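Long-range contacts in esterase E25 (Uncultured bacterium, PDB 4Q05), which probably hydrolyses carboxylic esters, as a dimeric member of the bacterial hormone-sensitive lipase family with an alpha/beta hydrolase fold: residues T150-V155 and G333-D338; L70-R75 and D260-A265; G113-Y118 and S166-M171. All blocks are in the same frame, centred on the assembly; numbering follows the deposited sequence.

From the N terminus, the chain first passes L70-R75, which meets D260-A265 much later in the chain, so contact 2 closes a long loop. Within that loop, G113-Y118 and S166-M171 pair as contact 3, a short closure between neighbouring strands. T150-V155 leaves from inside both loops and meets G333-D338 only after both have closed, so contact 1 crosses the other two. Contact 3 joins the N-terminal antiparallel strands to the parallel core, contact 1 ties helix 151-160 to the loop after the last strand, and contact 2 links peripheral helices. Contacts 1 and 3 touch, T150 CG2 lying 3.6 Å from Y117 CG; contact 2 stands about 24 and 26 Å from them, centre to centre.

Contact 1: T150-V155 and G333-D338; sequences TIEAIV and GDYAVD
The first turn of helix 151-160 faces the irregular loop G333-D338, and the backbones come nearest where the CA atoms of E152 and A336 lie 6.1 Å apart. The small methyl of A336 suits this approach: its CB meets V155 CG1 at 4.3 Å. The other V155 branch, CG2, lies 3.9 Å from A336 O, and I151 CG2 brushes the same oxygen more distantly.

The polar link lies to one side of this apolar patch. E152 reaches it with an extended chain, CG anti to the backbone N (chi1 180°), and Y335 OH donates a hydrogen bond of 3.0 Å to E152 OE2. The donor comes from the syn side of the carboxylate, 27° out of its plane, while OE2 itself sits in the plane of the tyrosine ring at its edge, 3.4 Å from CE1. On one face of this ring lies the carbonyl carbon of G333, toward the rim, and F231 touches both Y335 and E152. The other carboxylate oxygen, OE1, is hydrogen-bonded to S205 OG, so glutamate suits the place by using each oxygen for a different partner. A phenylalanine in place of Y335 would probably leave E152 OE2 without its donor, the carboxylate then being held by S205 through OE1 and freer to turn.

S205 directly precedes S206, the central serine of a GxSxG sequence that is probably the nucleophile elbow, and in alpha/beta hydrolases the loop after the last strand carries the catalytic histidine; E152 thus links the surroundings of these two elements.

Contact 2: L70-R75 and D260-A265; sequences LNLVPR and DGFLEA
The ring of F262 takes the carbonyl oxygen of L72 at its edge, in the ring plane, with CD1 3.7 Å away. P74 CD approaches the same ring atom obliquely at 4.3 Å, and L72 lies alongside the phenylalanine, pointing the same way, with L72 CG 3.9 Å from F262 CD1. F262 holds CG anti to its backbone N (chi1 180°), which sets the ring beside L72 and P74 and within touch of L87 and L143. The L72 oxygen also lies 3.3 Å from F262 N, but at too poor an angle to bond; the backbone of F262 is hydrogen-bonded to N69 instead.

L72 is the centre of an inverse gamma turn that ends helix 66-71, and G261 is the N-cap residue of helix 262-271, so one helix end packs against the start of another. In the hormone-sensitive lipase family, N-terminal helices contribute to a cap over the catalytic core, and this join is probably part of that region.

Glycine suits position 261 doubly: its backbone angles (phi 87°) disfavour a side chain, and a CB would run into L70 CA. V73 CG2 lies 3.7 Å from G261 CA, while V73 CG1 reaches toward the CB of A265, whose small side chain also touches W80. L70 CD1 lies 3.7 Å from D260 CB; the carboxylate of D260 makes a salt bridge with K241.

Contact 3: G113-Y118 and S166-M171; sequences GVSVYY and SIDYRM
Y117 and S166 form the tight end of an antiparallel strand pair, where strand 114-120 joins strand 164-168 in the mixed sheet of the alpha/beta hydrolase fold. Here the backbones grip each other twice: Y117 N donates to S166 O and S166 N to Y117 O, at 2.8 and 2.7 Å. Next along, V116 and I167 are a non-hydrogen-bonded pair; V116 CA comes within 3.2 Å of S166 O in a CA-H...O contact.

One face of the pair is apolar. The beta-branched residues V114 and I167 suit a strand here, crossing obliquely with V114 CG1 3.8 Å from I167 CG2, and V114 also packs on V187 of helix 179-194. On the side of the sheet that carries Y117, S166 and D168, the tyrosine has CG anti to its carbonyl carbon, which turns the ring toward D168 across the pair; the two side chains meet at a slant, Y117 CE2 3.9 Å from D168 CB and the ring plane 33° from the carboxylate.

Toward S115 and D168 the pairing slackens. D168 N still donates to S115 O, but the bond bends to 143° at the hydrogen and the donor is tilted 34° from the carbonyl plane. D168, whose OD1 is held by G146 N, is also the centre of an inverse gamma turn. At this same pair a water takes the place of the second direct bond, accepting from S115 N at 3.0 Å and donating to D168 O at 2.8 Å.

Contact 1: T150-V155 and G333-D338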
loop_
_atom_site.group_PDB
_atom_site.type_symbol
_atom_site.label_atom_id
_atom_site.label_comp_id
_atom_site.label_asym_id
_atom_site.label_seq_id
_atom_site.Cartn_x
_atom_site.Cartn_y
_atom_site.Cartn_z
ATOM N N THR A 150 -10.349 -23.870 -5.524
ATOM C CA THR A 150 -10.102 -24.121 -4.106
ATOM C C THR A 150 -8.686 -23.788 -3.624
ATOM O O THR A 150 -8.432 -23.784 -2.419
ATOM C CB THR A 150 -10.420 -25.576 -3.710
ATOM O OG1 THR A 150 -9.620 -26.472 -4.494
ATOM C CG2 THR A 150 -11.908 -25.882 -3.924
ATOM N N ILE A 151 -7.766 -23.505 -4.538
ATOM C CA ILE A 151 -6.391 -23.222 -4.108
ATOM C C ILE A 151 -6.318 -22.133 -3.041
ATOM O O ILE A 151 -5.802 -22.355 -1.947
ATOM C CB ILE A 151 -5.471 -22.875 -5.289
ATOM C CG1 ILE A 151 -5.403 -24.059 -6.251
ATOM C CG2 ILE A 151 -4.063 -22.523 -4.791
ATOM C CD1 ILE A 151 -4.654 -23.762 -7.537
ATOM N N GLU A 152 -6.859 -20.960 -3.329
ATOM C CA GLU A 152 -6.764 -19.882 -2.349
ATOM C C GLU A 152 -7.522 -20.213 -1.055
ATOM O O GLU A 152 -7.121 -19.792 0.033
ATOM C CB GLU A 152 -7.244 -18.556 -2.935
ATOM C CG GLU A 152 -7.172 -17.396 -1.957
ATOM C CD GLU A 152 -7.685 -16.092 -2.556
ATOM O OE1 GLU A 152 -8.655 -16.119 -3.349
ATOM O OE2 GLU A 152 -7.117 -15.036 -2.223
ATOM N N ALA A 153 -8.623 -20.951 -1.184
ATOM C CA ALA A 153 -9.410 -21.377 -0.032
ATOM C C ALA A 153 -8.583 -22.282 0.863
ATOM O O ALA A 153 -8.662 -22.220 2.085
ATOM C CB ALA A 153 -10.651 -22.125 -0.495
ATOM N N ILE A 154 -7.816 -23.158 0.238
ATOM C CA ILE A 154 -6.942 -24.058 0.980
ATOM C C ILE A 154 -5.889 -23.249 1.748
ATOM O O ILE A 154 -5.606 -23.525 2.919
ATOM C CB ILE A 154 -6.273 -25.047 0.024
ATOM C CG1 ILE A 154 -7.325 -26.001 -0.557
ATOM C CG2 ILE A 154 -5.151 -25.820 0.726
ATOM C CD1 ILE A 154 -6.850 -26.724 -1.810
ATOM N N VAL A 155 -5.334 -22.231 1.092
ATOM C CA VAL A 155 -4.327 -21.386 1.728
ATOM C C VAL A 155 -4.917 -20.627 2.905
ATOM O O VAL A 155 -4.341 -20.589 3.995
ATOM C CB VAL A 155 -3.739 -20.349 0.755
ATOM C CG1 VAL A 155 -2.877 -19.366 1.520
ATOM C CG2 VAL A 155 -2.952 -21.027 -0.350
ATOM N N GLY A 333 -2.210 -11.928 -6.929
ATOM C CA GLY A 333 -2.403 -13.252 -6.361
ATOM C C GLY A 333 -1.170 -13.944 -5.804
ATOM O O GLY A 333 -1.285 -15.050 -5.289
ATOM N N ASP A 334 0.001 -13.305 -5.884
ATOM C CA ASP A 334 1.248 -13.954 -5.486
ATOM C C ASP A 334 1.342 -14.199 -3.990
ATOM O O ASP A 334 2.268 -14.871 -3.533
ATOM C CB ASP A 334 2.468 -13.137 -5.928
ATOM C CG ASP A 334 2.862 -13.402 -7.356
ATOM O OD1 ASP A 334 2.384 -14.410 -7.923
ATOM O OD2 ASP A 334 3.661 -12.605 -7.907
ATOM N N TYR A 335 0.410 -13.633 -3.225
ATOM C CA TYR A 335 0.431 -13.772 -1.771
ATOM C C TYR A 335 -0.109 -15.132 -1.364
ATOM O O TYR A 335 -0.058 -15.498 -0.196
ATOM C CB TYR A 335 -0.418 -12.676 -1.118
ATOM C CG TYR A 335 -1.827 -12.641 -1.652
ATOM C CD1 TYR A 335 -2.786 -13.538 -1.193
ATOM C CD2 TYR A 335 -2.198 -11.728 -2.631
ATOM C CE1 TYR A 335 -4.076 -13.525 -1.690
ATOM C CE2 TYR A 335 -3.487 -11.704 -3.128
ATOM C CZ TYR A 335 -4.418 -12.603 -2.662
ATOM O OH TYR A 335 -5.700 -12.581 -3.160
ATOM N N ALA A 336 -0.643 -15.873 -2.329
ATOM C CA ALA A 336 -1.278 -17.157 -2.042
ATOM C C ALA A 336 -0.854 -18.214 -3.044
ATOM O O ALA A 336 -1.659 -19.042 -3.457
ATOM C CB ALA A 336 -2.786 -17.011 -2.046
ATOM N N VAL A 337 0.413 -18.182 -3.433
ATOM C CA VAL A 337 0.925 -19.092 -4.451
ATOM C C VAL A 337 1.978 -20.036 -3.864
ATOM O O VAL A 337 2.111 -21.180 -4.288
ATOM C CB VAL A 337 1.510 -18.310 -5.646
ATOM C CG1 VAL A 337 2.534 -19.137 -6.388
ATOM C CG2 VAL A 337 0.383 -17.863 -6.583
ATOM N N ASP A 338 2.717 -19.562 -2.870
ATOM C CA ASP A 338 3.704 -20.408 -2.207
ATOM C C ASP A 338 3.574 -20.275 -0.703
ATOM O O ASP A 338 3.872 -19.220 -0.137
ATOM C CB ASP A 338 5.112 -20.030 -2.658
ATOM C CG ASP A 338 6.174 -20.987 -2.130
ATOM O OD1 ASP A 338 6.072 -21.452 -0.968
ATOM O OD2 ASP A 338 7.115 -21.266 -2.890
#

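Contact 2: L70-R75 and D260-A265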
loop_
_atom_site.group_PDB
_atom_site.type_symbol
_atom_site.label_atom_id
_atom_site.label_comp_id
_atom_site.label_asym_id
_atom_site.label_seq_id
_atom_site.Cartn_x
_atom_site.Cartn_y
_atom_site.Cartn_z
ATOM N N LEU A 70 -2.307 -10.563 -25.032
ATOM C CA LEU A 70 -2.735 -9.642 -26.080
ATOM C C LEU A 70 -3.394 -10.385 -27.235
ATOM O O LEU A 70 -4.253 -9.838 -27.925
ATOM C CB LEU A 70 -1.540 -8.860 -26.617
ATOM C CG LEU A 70 -1.606 -7.340 -26.513
ATOM C CD1 LEU A 70 -1.485 -6.915 -25.058
ATOM C CD2 LEU A 70 -0.506 -6.696 -27.360
ATOM N N ASN A 71 -2.980 -11.631 -27.445
ATOM C CA ASN A 71 -3.480 -12.423 -28.559
ATOM C C ASN A 71 -4.561 -13.424 -28.163
ATOM O O ASN A 71 -5.191 -14.037 -29.029
ATOM C CB ASN A 71 -2.332 -13.138 -29.270
ATOM C CG ASN A 71 -1.414 -12.176 -30.006
ATOM O OD1 ASN A 71 -1.785 -11.031 -30.296
ATOM N ND2 ASN A 71 -0.210 -12.641 -30.318
ATOM N N LEU A 72 -4.782 -13.584 -26.859
ATOM C CA LEU A 72 -5.818 -14.488 -26.373
ATOM C C LEU A 72 -7.129 -13.719 -26.244
ATOM O O LEU A 72 -7.467 -13.191 -25.180
ATOM C CB LEU A 72 -5.418 -15.118 -25.039
ATOM C CG LEU A 72 -6.309 -16.272 -24.582
ATOM C CD1 LEU A 72 -6.478 -17.300 -25.696
ATOM C CD2 LEU A 72 -5.726 -16.915 -23.332
ATOM N N VAL A 73 -7.860 -13.639 -27.347
ATOM C CA VAL A 73 -9.078 -12.857 -27.363
ATOM C C VAL A 73 -10.197 -13.696 -27.957
ATOM O O VAL A 73 -10.521 -13.565 -29.128
ATOM C CB VAL A 73 -8.885 -11.539 -28.143
ATOM C CG1 VAL A 73 -10.155 -10.702 -28.102
ATOM C CG2 VAL A 73 -7.706 -10.756 -27.561
ATOM N N PRO A 74 -10.781 -14.577 -27.133
ATOM C CA PRO A 74 -11.920 -15.392 -27.556
ATOM C C PRO A 74 -13.070 -14.492 -27.986
ATOM O O PRO A 74 -13.327 -13.458 -27.364
ATOM C CB PRO A 74 -12.311 -16.152 -26.279
ATOM C CG PRO A 74 -11.107 -16.058 -25.371
ATOM C CD PRO A 74 -10.455 -14.758 -25.705
ATOM N N ARG A 75 -13.755 -14.884 -29.049
ATOM C CA ARG A 75 -14.916 -14.139 -29.510
ATOM C C ARG A 75 -16.162 -15.002 -29.406
ATOM O O ARG A 75 -17.246 -14.502 -29.124
ATOM C CB ARG A 75 -14.718 -13.646 -30.946
ATOM C CG ARG A 75 -13.913 -12.372 -31.040
ATOM C CD ARG A 75 -12.952 -12.377 -32.218
ATOM N NE ARG A 75 -13.620 -12.274 -33.509
ATOM C CZ ARG A 75 -13.570 -13.205 -34.458
ATOM N NH1 ARG A 75 -12.882 -14.325 -34.261
ATOM N NH2 ARG A 75 -14.212 -13.016 -35.604
ATOM N N ASP A 260 -4.849 -5.446 -21.566
ATOM C CA ASP A 260 -5.251 -5.548 -22.968
ATOM C C ASP A 260 -5.333 -6.992 -23.413
ATOM O O ASP A 260 -4.557 -7.823 -22.965
ATOM C CB ASP A 260 -4.268 -4.819 -23.886
ATOM C CG ASP A 260 -4.037 -3.371 -23.478
ATOM O OD1 ASP A 260 -4.970 -2.721 -22.945
ATOM O OD2 ASP A 260 -2.909 -2.887 -23.704
ATOM N N GLY A 261 -6.262 -7.274 -24.318
ATOM C CA GLY A 261 -6.449 -8.622 -24.815
ATOM C C GLY A 261 -7.391 -9.406 -23.919
ATOM O O GLY A 261 -8.563 -9.050 -23.755
ATOM N N PHE A 262 -6.868 -10.475 -23.331
ATOM C CA PHE A 262 -7.691 -11.403 -22.571
ATOM C C PHE A 262 -8.474 -10.763 -21.429
ATOM O O PHE A 262 -9.691 -10.954 -21.309
ATOM C CB PHE A 262 -6.862 -12.565 -22.031
ATOM C CG PHE A 262 -7.673 -13.536 -21.245
ATOM C CD1 PHE A 262 -8.468 -14.468 -21.888
ATOM C CD2 PHE A 262 -7.696 -13.483 -19.865
ATOM C CE1 PHE A 262 -9.247 -15.356 -21.168
ATOM C CE2 PHE A 262 -8.476 -14.367 -19.138
ATOM C CZ PHE A 262 -9.256 -15.309 -19.799
ATOM N N LEU A 263 -7.783 -10.012 -20.579
ATOM C CA LEU A 263 -8.434 -9.500 -19.381
ATOM C C LEU A 263 -9.588 -8.601 -19.773
ATOM O O LEU A 263 -10.686 -8.746 -19.260
ATOM C CB LEU A 263 -7.443 -8.753 -18.487
ATOM C CG LEU A 263 -8.040 -8.197 -17.198
ATOM C CD1 LEU A 263 -8.795 -9.299 -16.441
ATOM C CD2 LEU A 263 -6.960 -7.549 -16.310
ATOM N N GLU A 264 -9.353 -7.688 -20.708
ATOM C CA GLU A 264 -10.442 -6.830 -21.152
ATOM C C GLU A 264 -11.602 -7.651 -21.726
ATOM O O GLU A 264 -12.768 -7.366 -21.465
ATOM C CB GLU A 264 -9.967 -5.789 -22.177
ATOM C CG GLU A 264 -11.142 -4.977 -22.704
ATOM C CD GLU A 264 -10.750 -3.816 -23.599
ATOM O OE1 GLU A 264 -9.557 -3.689 -23.951
ATOM O OE2 GLU A 264 -11.658 -3.026 -23.946
ATOM N N ALA A 265 -11.273 -8.673 -22.507
ATOM C CA ALA A 265 -12.297 -9.527 -23.097
ATOM C C ALA A 265 -13.106 -10.194 -21.996
ATOM O O ALA A 265 -14.340 -10.244 -22.064
ATOM C CB ALA A 265 -11.661 -10.572 -24.003
#

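Contact 3: G113-Y118 and S166-M171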
loop_
_atom_site.group_PDB
_atom_site.type_symbol
_atom_site.label_atom_id
_atom_site.label_comp_id
_atom_site.label_asym_id
_atom_site.label_seq_id
_atom_site.Cartn_x
_atom_site.Cartn_y
_atom_site.Cartn_z
ATOM N N GLY A 113 -28.625 -25.638 -4.533
ATOM C CA GLY A 113 -28.343 -25.750 -5.950
ATOM C C GLY A 113 -27.000 -25.159 -6.348
ATOM O O GLY A 113 -26.591 -25.287 -7.498
ATOM N N VAL A 114 -26.318 -24.502 -5.410
ATOM C CA VAL A 114 -25.012 -23.886 -5.705
ATOM C C VAL A 114 -23.856 -24.829 -5.362
ATOM O O VAL A 114 -23.782 -25.372 -4.258
ATOM C CB VAL A 114 -24.791 -22.542 -4.945
ATOM C CG1 VAL A 114 -23.424 -21.925 -5.317
ATOM C CG2 VAL A 114 -25.921 -21.552 -5.234
ATOM N N SER A 115 -22.956 -25.015 -6.318
ATOM C CA SER A 115 -21.744 -25.798 -6.097
ATOM C C SER A 115 -20.865 -25.126 -5.038
ATOM O O SER A 115 -20.564 -23.935 -5.137
ATOM C CB SER A 115 -20.968 -25.910 -7.411
ATOM O OG SER A 115 -19.827 -26.726 -7.252
ATOM N N VAL A 116 -20.467 -25.878 -4.015
ATOM C CA VAL A 116 -19.551 -25.352 -2.998
ATOM C C VAL A 116 -18.472 -26.364 -2.635
ATOM O O VAL A 116 -18.610 -27.549 -2.905
ATOM C CB VAL A 116 -20.286 -24.956 -1.702
ATOM C CG1 VAL A 116 -21.339 -23.888 -1.998
ATOM C CG2 VAL A 116 -20.911 -26.192 -1.028
ATOM N N TYR A 117 -17.403 -25.889 -2.009
ATOM C CA TYR A 117 -16.391 -26.785 -1.479
ATOM C C TYR A 117 -16.171 -26.469 -0.027
ATOM O O TYR A 117 -15.897 -25.315 0.328
ATOM C CB TYR A 117 -15.080 -26.660 -2.261
ATOM C CG TYR A 117 -15.201 -27.225 -3.648
ATOM C CD1 TYR A 117 -14.997 -28.577 -3.887
ATOM C CD2 TYR A 117 -15.568 -26.417 -4.711
ATOM C CE1 TYR A 117 -15.137 -29.102 -5.160
ATOM C CE2 TYR A 117 -15.708 -26.934 -5.980
ATOM C CZ TYR A 117 -15.491 -28.271 -6.198
ATOM O OH TYR A 117 -15.635 -28.781 -7.466
ATOM N N TYR A 118 -16.320 -27.496 0.810
ATOM C CA TYR A 118 -16.028 -27.391 2.228
ATOM C C TYR A 118 -14.549 -27.669 2.413
ATOM O O TYR A 118 -14.070 -28.740 2.064
ATOM C CB TYR A 118 -16.837 -28.404 3.023
ATOM C CG TYR A 118 -18.323 -28.124 3.016
ATOM C CD1 TYR A 118 -19.126 -28.577 1.979
ATOM C CD2 TYR A 118 -18.922 -27.406 4.050
ATOM C CE1 TYR A 118 -20.484 -28.325 1.973
ATOM C CE2 TYR A 118 -20.279 -27.149 4.048
ATOM C CZ TYR A 118 -21.052 -27.611 3.007
ATOM O OH TYR A 118 -22.406 -27.361 2.994
ATOM N N SER A 166 -15.933 -22.582 0.090
ATOM C CA SER A 166 -15.640 -21.901 -1.165
ATOM C C SER A 166 -16.796 -22.054 -2.132
ATOM O O SER A 166 -17.252 -23.161 -2.398
ATOM C CB SER A 166 -14.345 -22.417 -1.798
ATOM O OG SER A 166 -13.944 -21.562 -2.859
ATOM N N ILE A 167 -17.272 -20.931 -2.650
ATOM C CA ILE A 167 -18.416 -20.953 -3.540
ATOM C C ILE A 167 -18.010 -21.097 -5.008
ATOM O O ILE A 167 -17.339 -20.243 -5.572
ATOM C CB ILE A 167 -19.275 -19.699 -3.370
ATOM C CG1 ILE A 167 -19.624 -19.530 -1.883
ATOM C CG2 ILE A 167 -20.503 -19.791 -4.287
ATOM C CD1 ILE A 167 -20.413 -18.283 -1.561
ATOM N N ASP A 168 -18.434 -22.194 -5.613
ATOM C CA ASP A 168 -18.144 -22.477 -7.004
ATOM C C ASP A 168 -19.294 -21.894 -7.828
ATOM O O ASP A 168 -20.144 -22.608 -8.361
ATOM C CB ASP A 168 -18.027 -23.988 -7.172
ATOM C CG ASP A 168 -17.865 -24.410 -8.608
ATOM O OD1 ASP A 168 -17.481 -23.582 -9.459
ATOM O OD2 ASP A 168 -18.120 -25.593 -8.880
ATOM N N TYR A 169 -19.315 -20.573 -7.907
ATOM C CA TYR A 169 -20.421 -19.866 -8.516
ATOM C C TYR A 169 -20.409 -20.036 -10.018
ATOM O O TYR A 169 -19.351 -20.220 -10.626
ATOM C CB TYR A 169 -20.364 -18.380 -8.152
ATOM C CG TYR A 169 -18.981 -17.764 -8.279
ATOM C CD1 TYR A 169 -18.511 -17.314 -9.504
ATOM C CD2 TYR A 169 -18.150 -17.635 -7.169
ATOM C CE1 TYR A 169 -17.253 -16.742 -9.630
ATOM C CE2 TYR A 169 -16.879 -17.061 -7.282
ATOM C CZ TYR A 169 -16.443 -16.617 -8.520
ATOM O OH TYR A 169 -15.204 -16.035 -8.648
ATOM N N ARG A 170 -21.592 -19.966 -10.613
ATOM C CA ARG A 170 -21.733 -20.119 -12.055
ATOM C C ARG A 170 -21.130 -18.910 -12.755
ATOM O O ARG A 170 -21.327 -17.770 -12.320
ATOM C CB ARG A 170 -23.220 -20.262 -12.435
ATOM C CG ARG A 170 -23.876 -21.595 -12.047
ATOM C CD ARG A 170 -25.411 -21.537 -12.221
ATOM N NE ARG A 170 -25.990 -20.488 -11.387
ATOM C CZ ARG A 170 -27.012 -19.706 -11.732
ATOM N NH1 ARG A 170 -27.602 -19.846 -12.913
ATOM N NH2 ARG A 170 -27.446 -18.774 -10.883
ATOM N N MET A 171 -20.413 -19.155 -13.847
ATOM C CA MET A 171 -19.691 -18.100 -14.536
ATOM C C MET A 171 -20.022 -18.048 -16.023
ATOM O O MET A 171 -20.445 -19.042 -16.603
ATOM C CB MET A 171 -18.180 -18.329 -14.386
ATOM C CG MET A 171 -17.627 -18.116 -12.984
ATOM S SD MET A 171 -15.829 -18.391 -12.967
ATOM C CE MET A 171 -15.765 -20.158 -13.272
HETATM O O HOH W 1 -22.886 -23.195 -8.650
#